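Local coordinates for protein pyridine nucleotide-disulphide oxidoreductase dimerisation region (Escherichia coli BL21, PDB 6KYY) that is an FAD-containing flavoprotein disulfide reductase, induced by hypochlorous acid and probably involved in resistance to reactive chlorine species, at residues G166-L171 with V250-I255; K190-E195 with D222-A227; A370-A375 with P434-S439. One frame throughout, in Å; residues are numbered along the deposited sequence.

Contacts 1 and 2 are neighbouring seams of one parallel five-stranded sheet, ordered 152-153, 252-255, 167-171, 190-194, 221-224. Their centres are 10 Å apart, and strands 167-171 and 190-194 join them directly through probable hydrogen bonds, L168 N to K190 O (2.7 Å) and H167 NE2 to T192 OG1 (2.9 Å). Contact 3 belongs to the dimerisation domain, its centre about 35 Å from contact 1's and 32 Å from contact 2's. It lies beside the active site: the P434 side chain is about 4 Å from that of H433, the likely proton acceptor, and from a bound FAD, and about 6 Å from a copper ion, whereas L254 of contact 1 is about 8 Å from FAD.

Contact 1 (G166-L171 with V250-I255); sequences GHLGIL and VDALLI
G169 is gripped from both ends by strand 252-255: its N donates to A252 O at 2.8 Å, with an N-H...O angle of 171°, and its O accepts from L254 N at 2.7 Å. L171 N continues the alternation by donating to L254 O at 2.8 Å. This is regular parallel beta pairing in a Rossmann-type sheet, and the 26° angle between the short strand axes records its twist. The pattern becomes less regular at the start of the strands. There H167 O accepts from D251 N at 2.8 Å and, weakly, from A252 N, while D251 OD2 takes a weak, bent bond from H167 N. With CG anti to its own carbonyl carbon, D251 sends this oxygen back to the neighbouring strand; its other oxygen, OD1, is bonded to Q238.

On the face carrying L168, I170, A252 and L254, the I170 and L254 side chains lie alongside each other, with CD1 of I170 3.8 Å from CD2 of L254. L168 CD2 reaches A252 CB at 3.9 Å. On the other face L253 CD1 meets the G169 backbone, which V250 CG2 also approaches.

Further out, strands 190-194 and 152-153 flank the pair on either side, so both strands are interior to the sheet. T192 OG1 bonds to H167 NE2 and so helps to set the rotation of the imidazole. Over one face of that ring sits V250 CG1, in a CH-pi contact 3.6 Å from the centroid and 9° off the ring normal.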
loop_
_atom_site.group_PDB
_atom_site.type_symbol
_atom_site.label_atom_id
_atom_site.label_comp_id
_atom_site.label_asym_id
_atom_site.label_seq_id
_atom_site.Cartn_x
_atom_site.Cartn_y
_atom_site.Cartn_z
ATOM N N GLY B 166 31.943 3.658 3.073
ATOM C CA GLY B 166 31.899 4.629 1.993
ATOM C C GLY B 166 31.724 3.998 0.627
ATOM O O GLY B 166 31.197 4.632 -0.290
ATOM N N HIS B 167 32.157 2.748 0.471
ATOM C CA HIS B 167 32.001 2.017 -0.782
ATOM C C HIS B 167 31.670 0.570 -0.456
ATOM O O HIS B 167 32.491 -0.138 0.135
ATOM C CB HIS B 167 33.267 2.103 -1.639
ATOM C CG HIS B 167 33.098 1.557 -3.022
ATOM N ND1 HIS B 167 34.124 1.530 -3.942
ATOM C CD2 HIS B 167 32.023 1.015 -3.642
ATOM C CE1 HIS B 167 33.688 0.997 -5.070
ATOM N NE2 HIS B 167 32.417 0.676 -4.914
ATOM N N LEU B 168 30.476 0.135 -0.846
ATOM C CA LEU B 168 29.981 -1.204 -0.552
ATOM C C LEU B 168 29.966 -2.019 -1.838
ATOM O O LEU B 168 29.349 -1.613 -2.829
ATOM C CB LEU B 168 28.585 -1.134 0.070
ATOM C CG LEU B 168 27.886 -2.406 0.562
ATOM C CD1 LEU B 168 27.047 -3.019 -0.543
ATOM C CD2 LEU B 168 28.878 -3.422 1.121
ATOM N N GLY B 169 30.642 -3.163 -1.820
ATOM C CA GLY B 169 30.669 -4.071 -2.954
ATOM C C GLY B 169 29.747 -5.256 -2.720
ATOM O O GLY B 169 29.634 -5.757 -1.601
ATOM N N ILE B 170 29.090 -5.697 -3.789
ATOM C CA ILE B 170 28.143 -6.804 -3.736
ATOM C C ILE B 170 28.564 -7.854 -4.751
ATOM O O ILE B 170 28.779 -7.537 -5.927
ATOM C CB ILE B 170 26.702 -6.337 -4.010
ATOM C CG1 ILE B 170 26.219 -5.414 -2.894
ATOM C CG2 ILE B 170 25.772 -7.532 -4.173
ATOM C CD1 ILE B 170 24.721 -5.265 -2.817
ATOM N N LEU B 171 28.680 -9.097 -4.297
ATOM C CA LEU B 171 28.920 -10.237 -5.177
ATOM C C LEU B 171 27.585 -10.946 -5.372
ATOM O O LEU B 171 27.157 -11.735 -4.526
ATOM C CB LEU B 171 29.982 -11.164 -4.596
ATOM C CG LEU B 171 31.385 -10.969 -5.175
ATOM C CD1 LEU B 171 32.299 -12.120 -4.788
ATOM C CD2 LEU B 171 31.323 -10.815 -6.689
ATOM N N VAL B 250 36.879 -2.084 -2.347
ATOM C CA VAL B 250 35.700 -1.576 -1.657
ATOM C C VAL B 250 35.937 -1.641 -0.153
ATOM O O VAL B 250 36.843 -2.323 0.331
ATOM C CB VAL B 250 34.420 -2.357 -2.030
ATOM C CG1 VAL B 250 34.131 -2.234 -3.520
ATOM C CG2 VAL B 250 34.550 -3.815 -1.625
ATOM N N ASP B 251 35.098 -0.915 0.589
ATOM C CA ASP B 251 35.219 -0.893 2.043
ATOM C C ASP B 251 34.656 -2.162 2.672
ATOM O O ASP B 251 35.223 -2.683 3.639
ATOM C CB ASP B 251 34.516 0.341 2.613
ATOM C CG ASP B 251 35.283 1.621 2.351
ATOM O OD1 ASP B 251 36.464 1.701 2.750
ATOM O OD2 ASP B 251 34.707 2.548 1.744
ATOM N N ALA B 252 33.542 -2.667 2.144
ATOM C CA ALA B 252 32.944 -3.905 2.616
ATOM C C ALA B 252 32.423 -4.688 1.421
ATOM O O ALA B 252 31.986 -4.109 0.424
ATOM C CB ALA B 252 31.809 -3.645 3.616
ATOM N N LEU B 253 32.477 -6.014 1.529
ATOM C CA LEU B 253 32.067 -6.907 0.453
ATOM C C LEU B 253 30.948 -7.809 0.952
ATOM O O LEU B 253 31.143 -8.582 1.895
ATOM C CB LEU B 253 33.246 -7.742 -0.049
ATOM C CG LEU B 253 32.957 -8.561 -1.307
ATOM C CD1 LEU B 253 32.960 -7.667 -2.536
ATOM C CD2 LEU B 253 33.964 -9.685 -1.452
ATOM N N LEU B 254 29.787 -7.717 0.311
ATOM C CA LEU B 254 28.616 -8.496 0.688
ATOM C C LEU B 254 28.401 -9.623 -0.314
ATOM O O LEU B 254 28.355 -9.383 -1.525
ATOM C CB LEU B 254 27.373 -7.609 0.753
ATOM C CG LEU B 254 26.040 -8.356 0.806
ATOM C CD1 LEU B 254 25.775 -8.853 2.212
ATOM C CD2 LEU B 254 24.901 -7.473 0.323
ATOM N N ILE B 255 28.266 -10.845 0.194
ATOM C CA ILE B 255 27.980 -12.008 -0.639
ATOM C C ILE B 255 26.466 -12.138 -0.763
ATOM O O ILE B 255 25.778 -12.463 0.207
ATOM C CB ILE B 255 28.594 -13.289 -0.062
ATOM C CG1 ILE B 255 30.024 -13.040 0.420
ATOM C CG2 ILE B 255 28.566 -14.402 -1.098
ATOM C CD1 ILE B 255 30.546 -14.132 1.330
#

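Contact 2 (K190-E195 with D222-A227)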
loop_
_atom_site.group_PDB
_atom_site.type_symbol
_atom_site.label_atom_id
_atom_site.label_comp_id
_atom_site.label_asym_id
_atom_site.label_seq_id
_atom_site.Cartn_x
_atom_site.Cartn_y
_atom_site.Cartn_z
ATOM N N LYS B 190 28.445 4.561 -1.965
ATOM C CA LYS B 190 28.658 4.108 -3.331
ATOM C C LYS B 190 28.624 2.586 -3.369
ATOM O O LYS B 190 29.214 1.916 -2.516
ATOM C CB LYS B 190 29.991 4.622 -3.879
ATOM C CG LYS B 190 30.134 4.455 -5.388
ATOM C CD LYS B 190 31.573 4.630 -5.857
ATOM C CE LYS B 190 31.735 4.170 -7.302
ATOM N NZ LYS B 190 32.996 4.666 -7.925
ATOM N N VAL B 191 27.917 2.041 -4.355
ATOM C CA VAL B 191 27.688 0.606 -4.455
ATOM C C VAL B 191 28.178 0.114 -5.809
ATOM O O VAL B 191 28.071 0.821 -6.817
ATOM C CB VAL B 191 26.199 0.251 -4.252
ATOM C CG1 VAL B 191 26.043 -1.231 -3.944
ATOM C CG2 VAL B 191 25.596 1.093 -3.136
ATOM N N THR B 192 28.719 -1.105 -5.826
ATOM C CA THR B 192 29.167 -1.760 -7.055
ATOM C C THR B 192 28.732 -3.221 -6.981
ATOM O O THR B 192 29.336 -4.016 -6.255
ATOM C CB THR B 192 30.677 -1.643 -7.234
ATOM O OG1 THR B 192 31.045 -0.261 -7.333
ATOM C CG2 THR B 192 31.121 -2.369 -8.496
ATOM N N ILE B 193 27.684 -3.569 -7.725
ATOM C CA ILE B 193 27.172 -4.934 -7.774
ATOM C C ILE B 193 27.788 -5.639 -8.973
ATOM O O ILE B 193 27.806 -5.094 -10.085
ATOM C CB ILE B 193 25.634 -4.959 -7.839
ATOM C CG1 ILE B 193 25.110 -4.037 -8.941
ATOM C CG2 ILE B 193 25.037 -4.543 -6.506
ATOM C CD1 ILE B 193 23.614 -3.794 -8.868
ATOM N N LEU B 194 28.302 -6.845 -8.750
ATOM C CA LEU B 194 28.976 -7.624 -9.780
ATOM C C LEU B 194 28.173 -8.889 -10.046
ATOM O O LEU B 194 28.012 -9.725 -9.152
ATOM C CB LEU B 194 30.406 -7.966 -9.359
ATOM C CG LEU B 194 31.212 -6.796 -8.789
ATOM C CD1 LEU B 194 32.369 -7.294 -7.937
ATOM C CD2 LEU B 194 31.712 -5.889 -9.906
ATOM N N GLU B 195 27.675 -9.024 -11.271
ATOM C CA GLU B 195 26.862 -10.162 -11.675
ATOM C C GLU B 195 27.618 -11.000 -12.698
ATOM O O GLU B 195 28.249 -10.461 -13.613
ATOM C CB GLU B 195 25.523 -9.693 -12.254
ATOM C CG GLU B 195 24.799 -10.724 -13.108
ATOM C CD GLU B 195 24.122 -11.797 -12.279
ATOM O OE1 GLU B 195 24.825 -12.710 -11.796
ATOM O OE2 GLU B 195 22.886 -11.728 -12.111
ATOM N N ASP B 222 27.026 1.168 -9.363
ATOM C CA ASP B 222 27.689 0.698 -10.572
ATOM C C ASP B 222 27.318 -0.763 -10.807
ATOM O O ASP B 222 27.520 -1.607 -9.927
ATOM C CB ASP B 222 29.204 0.861 -10.451
ATOM C CG ASP B 222 29.918 0.732 -11.785
ATOM O OD1 ASP B 222 31.146 0.952 -11.824
ATOM O OD2 ASP B 222 29.255 0.413 -12.795
ATOM N N ILE B 223 26.777 -1.056 -11.986
ATOM C CA ILE B 223 26.347 -2.401 -12.350
ATOM C C ILE B 223 27.309 -2.937 -13.401
ATOM O O ILE B 223 27.457 -2.343 -14.477
ATOM C CB ILE B 223 24.900 -2.414 -12.864
ATOM C CG1 ILE B 223 24.034 -1.456 -12.044
ATOM C CG2 ILE B 223 24.333 -3.826 -12.822
ATOM C CD1 ILE B 223 22.549 -1.606 -12.288
ATOM N N ILE B 224 27.959 -4.057 -13.093
ATOM C CA ILE B 224 28.935 -4.679 -13.979
ATOM C C ILE B 224 28.533 -6.130 -14.203
ATOM O O ILE B 224 28.309 -6.873 -13.241
ATOM C CB ILE B 224 30.364 -4.598 -13.407
ATOM C CG1 ILE B 224 30.768 -3.140 -13.180
ATOM C CG2 ILE B 224 31.350 -5.289 -14.336
ATOM C CD1 ILE B 224 32.043 -2.978 -12.381
ATOM N N LEU B 225 28.445 -6.529 -15.469
ATOM C CA LEU B 225 28.119 -7.894 -15.847
ATOM C C LEU B 225 29.382 -8.616 -16.316
ATOM O O LEU B 225 30.475 -8.046 -16.357
ATOM C CB LEU B 225 27.041 -7.906 -16.936
ATOM C CG LEU B 225 25.658 -7.330 -16.611
ATOM C CD1 LEU B 225 25.267 -7.604 -15.167
ATOM C CD2 LEU B 225 25.594 -5.841 -16.917
ATOM N N ASN B 226 29.221 -9.894 -16.672
ATOM C CA ASN B 226 30.317 -10.727 -17.178
ATOM C C ASN B 226 31.479 -10.775 -16.186
ATOM O O ASN B 226 32.644 -10.589 -16.547
ATOM C CB ASN B 226 30.793 -10.237 -18.548
ATOM C CG ASN B 226 29.652 -10.022 -19.518
ATOM O OD1 ASN B 226 28.674 -10.764 -19.510
ATOM N ND2 ASN B 226 29.772 -9.001 -20.361
ATOM N N ALA B 227 31.154 -11.038 -14.923
ATOM C CA ALA B 227 32.118 -10.960 -13.829
ATOM C C ALA B 227 32.405 -12.359 -13.296
ATOM O O ALA B 227 31.526 -12.999 -12.709
ATOM C CB ALA B 227 31.599 -10.051 -12.718
#
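I193 and I223 lie side by side on one face of the sheet, with CG1 of I193 4.0 Å from CG2 of I223; L194 and I224 do the same on the other, with L194 CD2 3.8 Å from I224 CD1. I193 places CG1 between its backbone N and carbonyl carbon (chi1 50°), which leans that branch across toward strand 221-224. I224 CD1 also meets T192 CG2, at 4.0 Å. The packed part extends to E195: L225 starts away from the strand, but its side chain folds back to put CD1 3.6 Å from E195 CB. Between the two layers the backbone ladder is regular: D222 N donates to V191 O at 2.8 Å, and E195 N to I224 O at 3.0 Å with an angle of 178°. Between them, I193 gives its N-H to D222 O and accepts from I224 N.

The loose side lies at K190 and N226. K190 is solvent-exposed and its NZ stays 5.7 Å from D222 OD1, too far for a salt bridge. Past the strand the chain turns through exposed N226, whose backbone is in the left-handed helical region, and A227 N reaches E195 O at 3.2 Å with a bent 141° geometry.

Strand 221-224 is the outermost strand of the sheet within the chain. Helix 206-218 connects it to strand 190-194, and the two parallel neighbours complete a beta-alpha-beta unit of the Rossmann-type domain.

Contact 3 (A370-A375 with P434-S439)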
loop_
_atom_site.group_PDB
_atom_site.type_symbol
_atom_site.label_atom_id
_atom_site.label_comp_id
_atom_site.label_asym_id
_atom_site.label_seq_id
_atom_site.Cartn_x
_atom_site.Cartn_y
_atom_site.Cartn_z
ATOM N N ALA B 370 5.345 8.654 -13.686
ATOM C CA ALA B 370 5.214 10.107 -13.707
ATOM C C ALA B 370 3.788 10.561 -13.997
ATOM O O ALA B 370 3.458 11.728 -13.757
ATOM C CB ALA B 370 6.167 10.701 -14.748
ATOM N N ALA B 371 2.937 9.669 -14.501
ATOM C CA ALA B 371 1.538 9.971 -14.762
ATOM C C ALA B 371 0.619 9.605 -13.602
ATOM O O ALA B 371 -0.599 9.763 -13.725
ATOM C CB ALA B 371 1.072 9.248 -16.029
ATOM N N ILE B 372 1.163 9.123 -12.488
ATOM C CA ILE B 372 0.373 8.745 -11.320
ATOM C C ILE B 372 0.463 9.887 -10.310
ATOM O O ILE B 372 1.520 10.058 -9.680
ATOM C CB ILE B 372 0.858 7.424 -10.710
ATOM C CG1 ILE B 372 0.948 6.340 -11.787
ATOM C CG2 ILE B 372 -0.069 6.986 -9.586
ATOM C CD1 ILE B 372 1.343 4.982 -11.253
ATOM N N PRO B 373 -0.598 10.677 -10.119
ATOM C CA PRO B 373 -0.490 11.851 -9.237
ATOM C C PRO B 373 -0.117 11.515 -7.804
ATOM O O PRO B 373 0.503 12.348 -7.130
ATOM C CB PRO B 373 -1.888 12.478 -9.323
ATOM C CG PRO B 373 -2.432 12.006 -10.633
ATOM C CD PRO B 373 -1.904 10.611 -10.795
ATOM N N ARG B 374 -0.470 10.326 -7.313
ATOM C CA ARG B 374 -0.107 9.964 -5.946
ATOM C C ARG B 374 1.394 9.735 -5.805
ATOM O O ARG B 374 1.956 9.962 -4.729
ATOM C CB ARG B 374 -0.885 8.724 -5.507
ATOM C CG ARG B 374 -0.551 8.246 -4.106
ATOM C CD ARG B 374 -1.347 9.002 -3.049
ATOM N NE ARG B 374 -0.610 9.174 -1.797
ATOM C CZ ARG B 374 -0.239 8.180 -0.995
ATOM N NH1 ARG B 374 0.425 8.445 0.121
ATOM N NH2 ARG B 374 -0.530 6.924 -1.300
ATOM N N ALA B 375 2.058 9.289 -6.875
ATOM C CA ALA B 375 3.510 9.169 -6.836
ATOM C C ALA B 375 4.177 10.530 -6.695
ATOM O O ALA B 375 5.230 10.641 -6.058
ATOM C CB ALA B 375 4.015 8.456 -8.087
ATOM N N PRO B 434 -6.397 10.129 -3.055
ATOM C CA PRO B 434 -5.348 9.708 -3.990
ATOM C C PRO B 434 -4.686 8.405 -3.557
ATOM O O PRO B 434 -4.403 8.224 -2.372
ATOM C CB PRO B 434 -4.339 10.867 -3.947
ATOM C CG PRO B 434 -4.962 11.935 -3.081
ATOM C CD PRO B 434 -5.948 11.240 -2.204
ATOM N N SER B 435 -4.445 7.510 -4.512
ATOM C CA SER B 435 -3.845 6.216 -4.230
ATOM C C SER B 435 -2.924 5.829 -5.375
ATOM O O SER B 435 -2.910 6.456 -6.437
ATOM C CB SER B 435 -4.910 5.130 -4.018
ATOM O OG SER B 435 -5.163 4.422 -5.219
ATOM N N MET B 436 -2.132 4.788 -5.136
ATOM C CA MET B 436 -1.365 4.160 -6.200
ATOM C C MET B 436 -2.119 3.002 -6.836
ATOM O O MET B 436 -1.872 2.675 -8.002
ATOM C CB MET B 436 -0.019 3.673 -5.662
ATOM C CG MET B 436 0.833 4.758 -5.042
ATOM S SD MET B 436 1.326 5.991 -6.254
ATOM C CE MET B 436 2.274 4.994 -7.392
ATOM N N SER B 437 -3.043 2.386 -6.095
ATOM C CA SER B 437 -3.866 1.326 -6.665
ATOM C C SER B 437 -4.845 1.873 -7.694
ATOM O O SER B 437 -5.229 1.156 -8.624
ATOM C CB SER B 437 -4.619 0.593 -5.554
ATOM O OG SER B 437 -3.777 0.348 -4.440
ATOM N N GLU B 438 -5.256 3.135 -7.545
ATOM C CA GLU B 438 -6.197 3.733 -8.485
ATOM C C GLU B 438 -5.608 3.880 -9.879
ATOM O O GLU B 438 -6.365 3.931 -10.854
ATOM C CB GLU B 438 -6.656 5.100 -7.977
ATOM C CG GLU B 438 -5.578 6.163 -8.040
ATOM C CD GLU B 438 -6.133 7.567 -8.023
ATOM O OE1 GLU B 438 -7.188 7.799 -8.649
ATOM O OE2 GLU B 438 -5.514 8.442 -7.384
ATOM N N SER B 439 -4.280 3.946 -9.998
ATOM C CA SER B 439 -3.662 4.071 -11.313
ATOM C C SER B 439 -3.951 2.865 -12.195
ATOM O O SER B 439 -3.781 2.951 -13.416
ATOM C CB SER B 439 -2.155 4.270 -11.172
ATOM O OG SER B 439 -1.568 3.222 -10.422
#
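R374 runs along the backbone of P434 and S435, touching it with almost every carbon of its side chain. CB lies 3.2 Å from S435 O, and CG packs against S435 C and M436 SD. With CG anti to the backbone N (chi1 179°) and the chain then bent at chi2 (84°), CD arrives beside P434, 3.2 Å from its O and 3.6 Å from its CB. NE is still 4.0 Å from P434 O, a distance without a bond, and S435 CA stands at the edge of the guanidinium, near its plane. At the tip, NH2 makes a long, weak ion pair with E408 of the second subunit, whose carboxylate is also hydrogen-bonded to M436 N and S437 OG.

M436 crosses R374 at about a right angle. The M436 chain, bent at chi2 and chi3, brings its thioether against the start of helix 373-377: SD is 3.7 Å from I372 CG2, and CE is 3.9 Å from A375 CB. I372, at the N-cap position of that helix, lays CD1 on S439 CB at 3.6 Å.

The 434-439 segment is braced from within. S435 OG accepts from E438 N at 2.7 Å, an ST motif, and S435 N donates in return to E438 OE2, meeting it from above the carboxylate plane. The same OE2 is bonded to H433 ND1, so E438 probably helps to orient H433, the likely proton acceptor. P434, following a cis peptide bond, packs on F340 of the second subunit.

M436 and S437 rest on M409 of helix 406-418, while I372 and S439 together press on L385 of strand 384-390. The contact thus ties helix 373-377 to the loop ahead of helix 439-443, between the domain's antiparallel sheet and the other subunit.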